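Local coordinates for protein laccase (Botrytis aclada, PDB 3SQR) that oxidises phenolic substrates with molecular oxygen as a glycosylated multicopper laccase, and probably serves in lignin degradation and the detoxification of lignin-derived products, at residues E226-N231 and G328-T333; N234-S239 and P244-G249. One frame throughout, in Å; residues are numbered along the deposited sequence.

Contact 1: residues E226-N231 and G328-T333; sequences ENTLMN and GNWGTT. With NAG (2-acetamido-2-deoxy-beta-D-glucopyranose), chain C.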
loop_
_atom_site.group_PDB
_atom_site.type_symbol
_atom_site.label_atom_id
_atom_site.label_comp_id
_atom_site.label_asym_id
_atom_site.label_seq_id
_atom_site.Cartn_x
_atom_site.Cartn_y
_atom_site.Cartn_z
ATOM N N GLU A 226 -10.491 -9.071 15.350
ATOM C CA GLU A 226 -11.886 -9.420 15.650
ATOM C C GLU A 226 -12.793 -9.402 14.477
ATOM O O GLU A 226 -13.794 -10.094 14.440
ATOM C CB GLU A 226 -12.407 -8.460 16.693
ATOM C CG GLU A 226 -11.878 -8.675 18.093
ATOM C CD GLU A 226 -10.420 -8.243 18.333
ATOM O OE1 GLU A 226 -9.893 -7.380 17.611
ATOM O OE2 GLU A 226 -9.754 -8.826 19.216
ATOM N N ASN A 227 -12.467 -8.641 13.444
ATOM C CA ASN A 227 -13.364 -8.583 12.334
ATOM C C ASN A 227 -12.577 -8.161 11.075
ATOM O O ASN A 227 -11.344 -8.148 11.102
ATOM C CB ASN A 227 -14.497 -7.584 12.600
ATOM C CG ASN A 227 -15.764 -7.940 11.886
ATOM O OD1 ASN A 227 -15.889 -9.000 11.288
ATOM N ND2 ASN A 227 -16.767 -6.997 11.948
ATOM N N THR A 228 -13.310 -7.925 10.013
ATOM C CA THR A 228 -12.788 -7.339 8.756
ATOM C C THR A 228 -13.734 -6.210 8.366
ATOM O O THR A 228 -14.870 -6.182 8.822
ATOM C CB THR A 228 -12.700 -8.353 7.631
ATOM O OG1 THR A 228 -14.026 -8.722 7.211
ATOM C CG2 THR A 228 -11.911 -9.638 8.084
ATOM N N LEU A 229 -13.279 -5.312 7.486
ATOM C CA LEU A 229 -14.143 -4.263 6.901
ATOM C C LEU A 229 -13.981 -4.284 5.434
ATOM O O LEU A 229 -12.882 -4.531 4.908
ATOM C CB LEU A 229 -13.777 -2.889 7.382
ATOM C CG LEU A 229 -13.867 -2.626 8.893
ATOM C CD1 LEU A 229 -13.310 -1.280 9.195
ATOM C CD2 LEU A 229 -15.263 -2.710 9.374
ATOM N N MET A 230 -15.111 -4.056 4.763
ATOM C CA MET A 230 -15.113 -3.850 3.353
ATOM C C MET A 230 -15.597 -2.450 3.112
ATOM O O MET A 230 -16.724 -2.086 3.419
ATOM C CB MET A 230 -16.022 -4.860 2.627
ATOM C CG MET A 230 -15.963 -4.748 1.165
ATOM S SD MET A 230 -16.822 -6.095 0.278
ATOM C CE MET A 230 -15.837 -7.527 0.714
ATOM N N ASN A 231 -14.727 -1.660 2.507
ATOM C CA ASN A 231 -14.906 -0.242 2.376
ATOM C C ASN A 231 -15.395 0.393 3.642
ATOM O O ASN A 231 -16.274 1.232 3.607
ATOM C CB ASN A 231 -15.793 0.106 1.203
ATOM C CG ASN A 231 -15.305 1.349 0.510
ATOM O OD1 ASN A 231 -14.105 1.544 0.314
ATOM N ND2 ASN A 231 -16.216 2.192 0.164
ATOM N N GLY A 328 -14.499 -11.109 0.037
ATOM C CA GLY A 328 -13.077 -10.811 0.219
ATOM C C GLY A 328 -12.224 -12.063 0.131
ATOM O O GLY A 328 -11.051 -11.995 -0.165
ATOM N N ASN A 329 -12.813 -13.216 0.469
ATOM C CA ASN A 329 -12.042 -14.471 0.594
ATOM C C ASN A 329 -10.767 -14.255 1.343
ATOM O O ASN A 329 -9.661 -14.493 0.841
ATOM C CB ASN A 329 -11.757 -15.070 -0.762
ATOM C CG ASN A 329 -12.978 -15.629 -1.423
ATOM O OD1 ASN A 329 -13.713 -16.434 -0.816
ATOM N ND2 ASN A 329 -13.137 -15.345 -2.683
ATOM N N TRP A 330 -10.919 -13.889 2.582
ATOM C CA TRP A 330 -9.826 -13.817 3.515
ATOM C C TRP A 330 -8.983 -15.086 3.414
ATOM O O TRP A 330 -9.552 -16.223 3.565
ATOM C CB TRP A 330 -10.345 -13.724 4.933
ATOM C CG TRP A 330 -9.314 -13.691 5.993
ATOM C CD1 TRP A 330 -8.654 -14.763 6.549
ATOM C CD2 TRP A 330 -8.688 -12.540 6.521
ATOM N NE1 TRP A 330 -7.676 -14.341 7.406
ATOM C CE2 TRP A 330 -7.686 -12.978 7.418
ATOM C CE3 TRP A 330 -8.921 -11.146 6.374
ATOM C CZ2 TRP A 330 -6.887 -12.100 8.118
ATOM C CZ3 TRP A 330 -8.168 -10.289 7.118
ATOM C CH2 TRP A 330 -7.135 -10.756 7.958
ATOM N N GLY A 331 -7.677 -14.905 3.197
ATOM C CA GLY A 331 -6.717 -16.024 3.183
ATOM C C GLY A 331 -6.412 -16.594 4.561
ATOM O O GLY A 331 -5.507 -16.148 5.233
ATOM N N THR A 332 -7.156 -17.611 4.975
ATOM C CA THR A 332 -6.966 -18.142 6.344
ATOM C C THR A 332 -5.607 -18.839 6.501
ATOM O O THR A 332 -5.033 -18.832 7.579
ATOM C CB THR A 332 -8.076 -19.142 6.686
ATOM O OG1 THR A 332 -8.210 -20.086 5.630
ATOM C CG2 THR A 332 -9.421 -18.394 6.864
ATOM N N THR A 333 -5.067 -19.370 5.421
ATOM C CA THR A 333 -3.706 -19.928 5.480
ATOM C C THR A 333 -2.605 -18.861 5.569
ATOM O O THR A 333 -1.486 -19.149 5.974
ATOM C CB THR A 333 -3.389 -20.845 4.306
ATOM O OG1 THR A 333 -3.555 -20.137 3.102
ATOM C CG2 THR A 333 -4.329 -22.061 4.256
HETATM C C1 NAG C . -15.891 3.433 -0.480
HETATM C C2 NAG C . -16.857 3.762 -1.615
HETATM C C3 NAG C . -16.367 5.037 -2.272
HETATM C C4 NAG C . -16.266 6.186 -1.279
HETATM C C5 NAG C . -15.547 5.726 0.030
HETATM C C6 NAG C . -16.014 6.536 1.213
HETATM C C7 NAG C . -17.845 2.273 -3.247
HETATM C C8 NAG C . -17.653 1.303 -4.401
HETATM N N2 NAG C . -16.774 2.795 -2.667
HETATM O O3 NAG C . -17.169 5.405 -3.369
HETATM O O4 NAG C . -15.530 7.274 -1.869
HETATM O O5 NAG C . -15.943 4.450 0.464
HETATM O O6 NAG C . -15.093 6.378 2.294
HETATM O O7 NAG C . -18.959 2.595 -2.825
#
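Trp330 gives its indole NE1 to the carbonyl oxygen of Ser335, a hydrogen bond within its own loop, and sets CE3 and CZ3 of its six-membered ring against Thr228 on strand 227-230. There the methyl CG2 of Thr228 comes in obliquely, 3.8 Å from CE3 and 3.9 Å from CZ3 of Trp330. The first torsion of Thr228 arranges this meeting: OG1 takes the place between N and the carbonyl carbon (chi1 69°), which sets CG2 beside the backbone N. Two residues on, Met230 runs extended to SD and then bends at chi3 (-66°), bringing CE to within 3.9 Å of Gly328 N. No hydrogen bond crosses between the segments, and they bury just 114 Å², so the contact is slender and apolar although all four touching residues are buried. Asp204 and Ile200 of strand 195-205 pack against Trp330 and Met230, respectively. Just past the strand, Asn231 ND2 is joined to C1 of an N-acetylglucosamine (1.4 Å), and its OD1 accepts from Phe201 N. Edge strand 227-230 of one sheet thus meets the loop following strand 323-327 of the other, in the cupredoxin-like beta sandwich that forms the middle domain of this three-domain laccase.

Contact 2: residues N234-S239 and P244-G249; sequences NTFDCS and PNCVGG. With NAG (2-acetamido-2-deoxy-beta-D-glucopyranose), chain K.
Segments 234-239 and 244-249 are both irregular, and their backbones come closest where the CA atoms of Cys238 and Gly248 lie 5.2 Å apart, with Cys246 at the centre of an inverse gamma turn. This is a small disulfide-closed surface loop: SG of Cys238 and SG of Cys246 are bonded at 2.0 Å, with a chi3 of -85°, near the relaxed right angle. Gly248, at positive phi, brings its backbone N to 3.5 Å from Cys238 SG, tucking the second segment in beside the bridge. Phe236, two residues before Cys238, turns its ring edge to the disulfide: with CG anti to the backbone N (chi1 -168°), it places Cys246 SG 4.8 Å from the Phe236 ring centroid, 89° off the ring normal, a sulfur-aromatic contact almost in the ring plane. His207 meets the same ring edge-to-face. A water accepts from Gly249 N and reaches Phe236 O only weakly. Asp237, just before Cys238, accepts at OD1 from both N (2.8 Å) and OG of Ser239 just after it, the hydroxyl on the syn lone pair, so the Asx turn straddles the bridging cysteine. At the other end of the segment, the hydroxyl OG1 of Thr235 donates to the acetamide oxygen O7 of a protein-linked N-acetylglucosamine, 2.7 Å away.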
loop_
_atom_site.group_PDB
_atom_site.type_symbol
_atom_site.label_atom_id
_atom_site.label_comp_id
_atom_site.label_asym_id
_atom_site.label_seq_id
_atom_site.Cartn_x
_atom_site.Cartn_y
_atom_site.Cartn_z
ATOM N N ASN A 234 -18.815 -3.509 8.081
ATOM C CA ASN A 234 -19.191 -4.881 8.109
ATOM C C ASN A 234 -20.232 -5.094 9.205
ATOM O O ASN A 234 -20.486 -4.189 10.009
ATOM C CB ASN A 234 -17.989 -5.791 8.386
ATOM C CG ASN A 234 -18.162 -7.193 7.849
ATOM O OD1 ASN A 234 -19.251 -7.581 7.432
ATOM N ND2 ASN A 234 -17.041 -7.951 7.769
ATOM N N THR A 235 -20.881 -6.245 9.135
ATOM C CA THR A 235 -21.698 -6.726 10.224
ATOM C C THR A 235 -20.828 -7.149 11.388
ATOM O O THR A 235 -19.613 -7.387 11.264
ATOM C CB THR A 235 -22.515 -7.892 9.777
ATOM O OG1 THR A 235 -21.669 -8.917 9.178
ATOM C CG2 THR A 235 -23.594 -7.446 8.843
ATOM N N PHE A 236 -21.422 -7.245 12.564
ATOM C CA PHE A 236 -20.788 -7.944 13.655
ATOM C C PHE A 236 -21.915 -8.328 14.632
ATOM O O PHE A 236 -22.778 -7.511 14.921
ATOM C CB PHE A 236 -19.785 -7.074 14.363
ATOM C CG PHE A 236 -18.900 -7.804 15.311
ATOM C CD1 PHE A 236 -17.883 -8.627 14.833
ATOM C CD2 PHE A 236 -19.011 -7.638 16.685
ATOM C CE1 PHE A 236 -17.044 -9.317 15.737
ATOM C CE2 PHE A 236 -18.209 -8.330 17.594
ATOM C CZ PHE A 236 -17.184 -9.142 17.126
ATOM N N ASP A 237 -21.839 -9.548 15.151
ATOM C CA ASP A 237 -22.876 -10.032 16.059
ATOM C C ASP A 237 -22.571 -9.587 17.452
ATOM O O ASP A 237 -21.662 -10.108 18.122
ATOM C CB ASP A 237 -22.955 -11.556 15.958
ATOM C CG ASP A 237 -24.104 -12.150 16.783
ATOM O OD1 ASP A 237 -24.766 -11.389 17.516
ATOM O OD2 ASP A 237 -24.329 -13.373 16.604
ATOM N N CYS A 238 -23.289 -8.572 17.898
ATOM C CA CYS A 238 -23.156 -8.072 19.246
ATOM C C CYS A 238 -24.255 -8.656 20.176
ATOM O O CYS A 238 -24.270 -8.324 21.350
ATOM C CB CYS A 238 -23.288 -6.550 19.273
ATOM S SG CYS A 238 -21.796 -5.716 18.676
ATOM N N SER A 239 -25.115 -9.514 19.631
ATOM C CA SER A 239 -26.346 -9.977 20.317
ATOM C C SER A 239 -26.081 -10.711 21.623
ATOM O O SER A 239 -26.875 -10.590 22.576
ATOM C CB SER A 239 -27.185 -10.867 19.402
ATOM O OG SER A 239 -26.552 -12.107 19.147
ATOM N N PRO A 244 -20.040 -2.973 26.422
ATOM C CA PRO A 244 -20.908 -1.851 26.090
ATOM C C PRO A 244 -20.638 -1.298 24.663
ATOM O O PRO A 244 -21.549 -0.799 23.995
ATOM C CB PRO A 244 -20.591 -0.820 27.196
ATOM C CG PRO A 244 -19.266 -1.199 27.757
ATOM C CD PRO A 244 -19.213 -2.696 27.619
ATOM N N ASN A 245 -19.397 -1.450 24.205
ATOM C CA ASN A 245 -19.004 -0.927 22.915
ATOM C C ASN A 245 -19.531 -1.738 21.785
ATOM O O ASN A 245 -19.471 -1.268 20.663
ATOM C CB ASN A 245 -17.490 -0.914 22.803
ATOM C CG ASN A 245 -16.853 0.148 23.611
ATOM O OD1 ASN A 245 -17.397 1.206 23.813
ATOM N ND2 ASN A 245 -15.651 -0.115 24.033
ATOM N N CYS A 246 -19.957 -2.967 22.044
ATOM C CA CYS A 246 -20.591 -3.796 21.042
ATOM C C CYS A 246 -22.054 -3.381 20.911
ATOM O O CYS A 246 -22.989 -4.098 21.313
ATOM C CB CYS A 246 -20.383 -5.304 21.325
ATOM S SG CYS A 246 -20.316 -6.355 19.919
ATOM N N VAL A 247 -22.264 -2.241 20.232
ATOM C CA VAL A 247 -23.609 -1.662 20.115
ATOM C C VAL A 247 -24.417 -2.245 18.990
ATOM O O VAL A 247 -25.644 -2.125 18.966
ATOM C CB VAL A 247 -23.527 -0.115 19.985
ATOM C CG1 VAL A 247 -22.916 0.449 21.237
ATOM C CG2 VAL A 247 -22.694 0.291 18.742
ATOM N N GLY A 248 -23.761 -2.927 18.050
ATOM C CA GLY A 248 -24.488 -3.614 17.023
ATOM C C GLY A 248 -24.850 -2.685 15.900
ATOM O O GLY A 248 -24.508 -1.508 15.931
ATOM N N GLY A 249 -25.528 -3.240 14.903
ATOM C CA GLY A 249 -26.037 -2.453 13.772
ATOM C C GLY A 249 -25.062 -2.369 12.617
ATOM O O GLY A 249 -25.296 -1.623 11.654
HETATM C C1 NAG K . -20.804 -14.562 9.694
HETATM C C2 NAG K . -22.163 -14.135 10.183
HETATM C C3 NAG K . -22.921 -15.364 10.746
HETATM C C4 NAG K . -22.923 -16.419 9.643
HETATM C C5 NAG K . -21.495 -16.802 9.319
HETATM C C6 NAG K . -21.460 -17.803 8.180
HETATM C C7 NAG K . -22.179 -11.797 10.840
HETATM C C8 NAG K . -21.905 -10.799 11.913
HETATM N N2 NAG K . -21.957 -13.093 11.147
HETATM O O3 NAG K . -24.227 -14.966 11.096
HETATM O O4 NAG K . -23.549 -17.603 10.028
HETATM O O5 NAG K . -20.885 -15.661 8.813
HETATM O O6 NAG K . -20.131 -17.796 7.734
HETATM O O7 NAG K . -22.569 -11.393 9.722
HETATM O O HOH W 1 -25.818 -6.080 14.478
#

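How the contacts relate
Both contacts belong to the middle multicopper oxidase domain, their centres about 17 Å apart. Along the chain, 226-231 comes first, then 234-239 and 244-249, both in the loop that joins strand 227-230 of one sheet to strand 254-256 of the other; 328-333 follows much later. The touching residues of contact 1 are buried, with the side chain of Trp330 about 12 Å from that of the type 1 copper ligand His531, whereas contact 2 sits at the surface, away from the copper sites. Probable hydrogen bonds tie them: Asn227 ND2 to Thr235 O and Asn234 ND2 to Thr228 O, each 3.0 Å, fastening the disulfide-bridged loop to the edge strand.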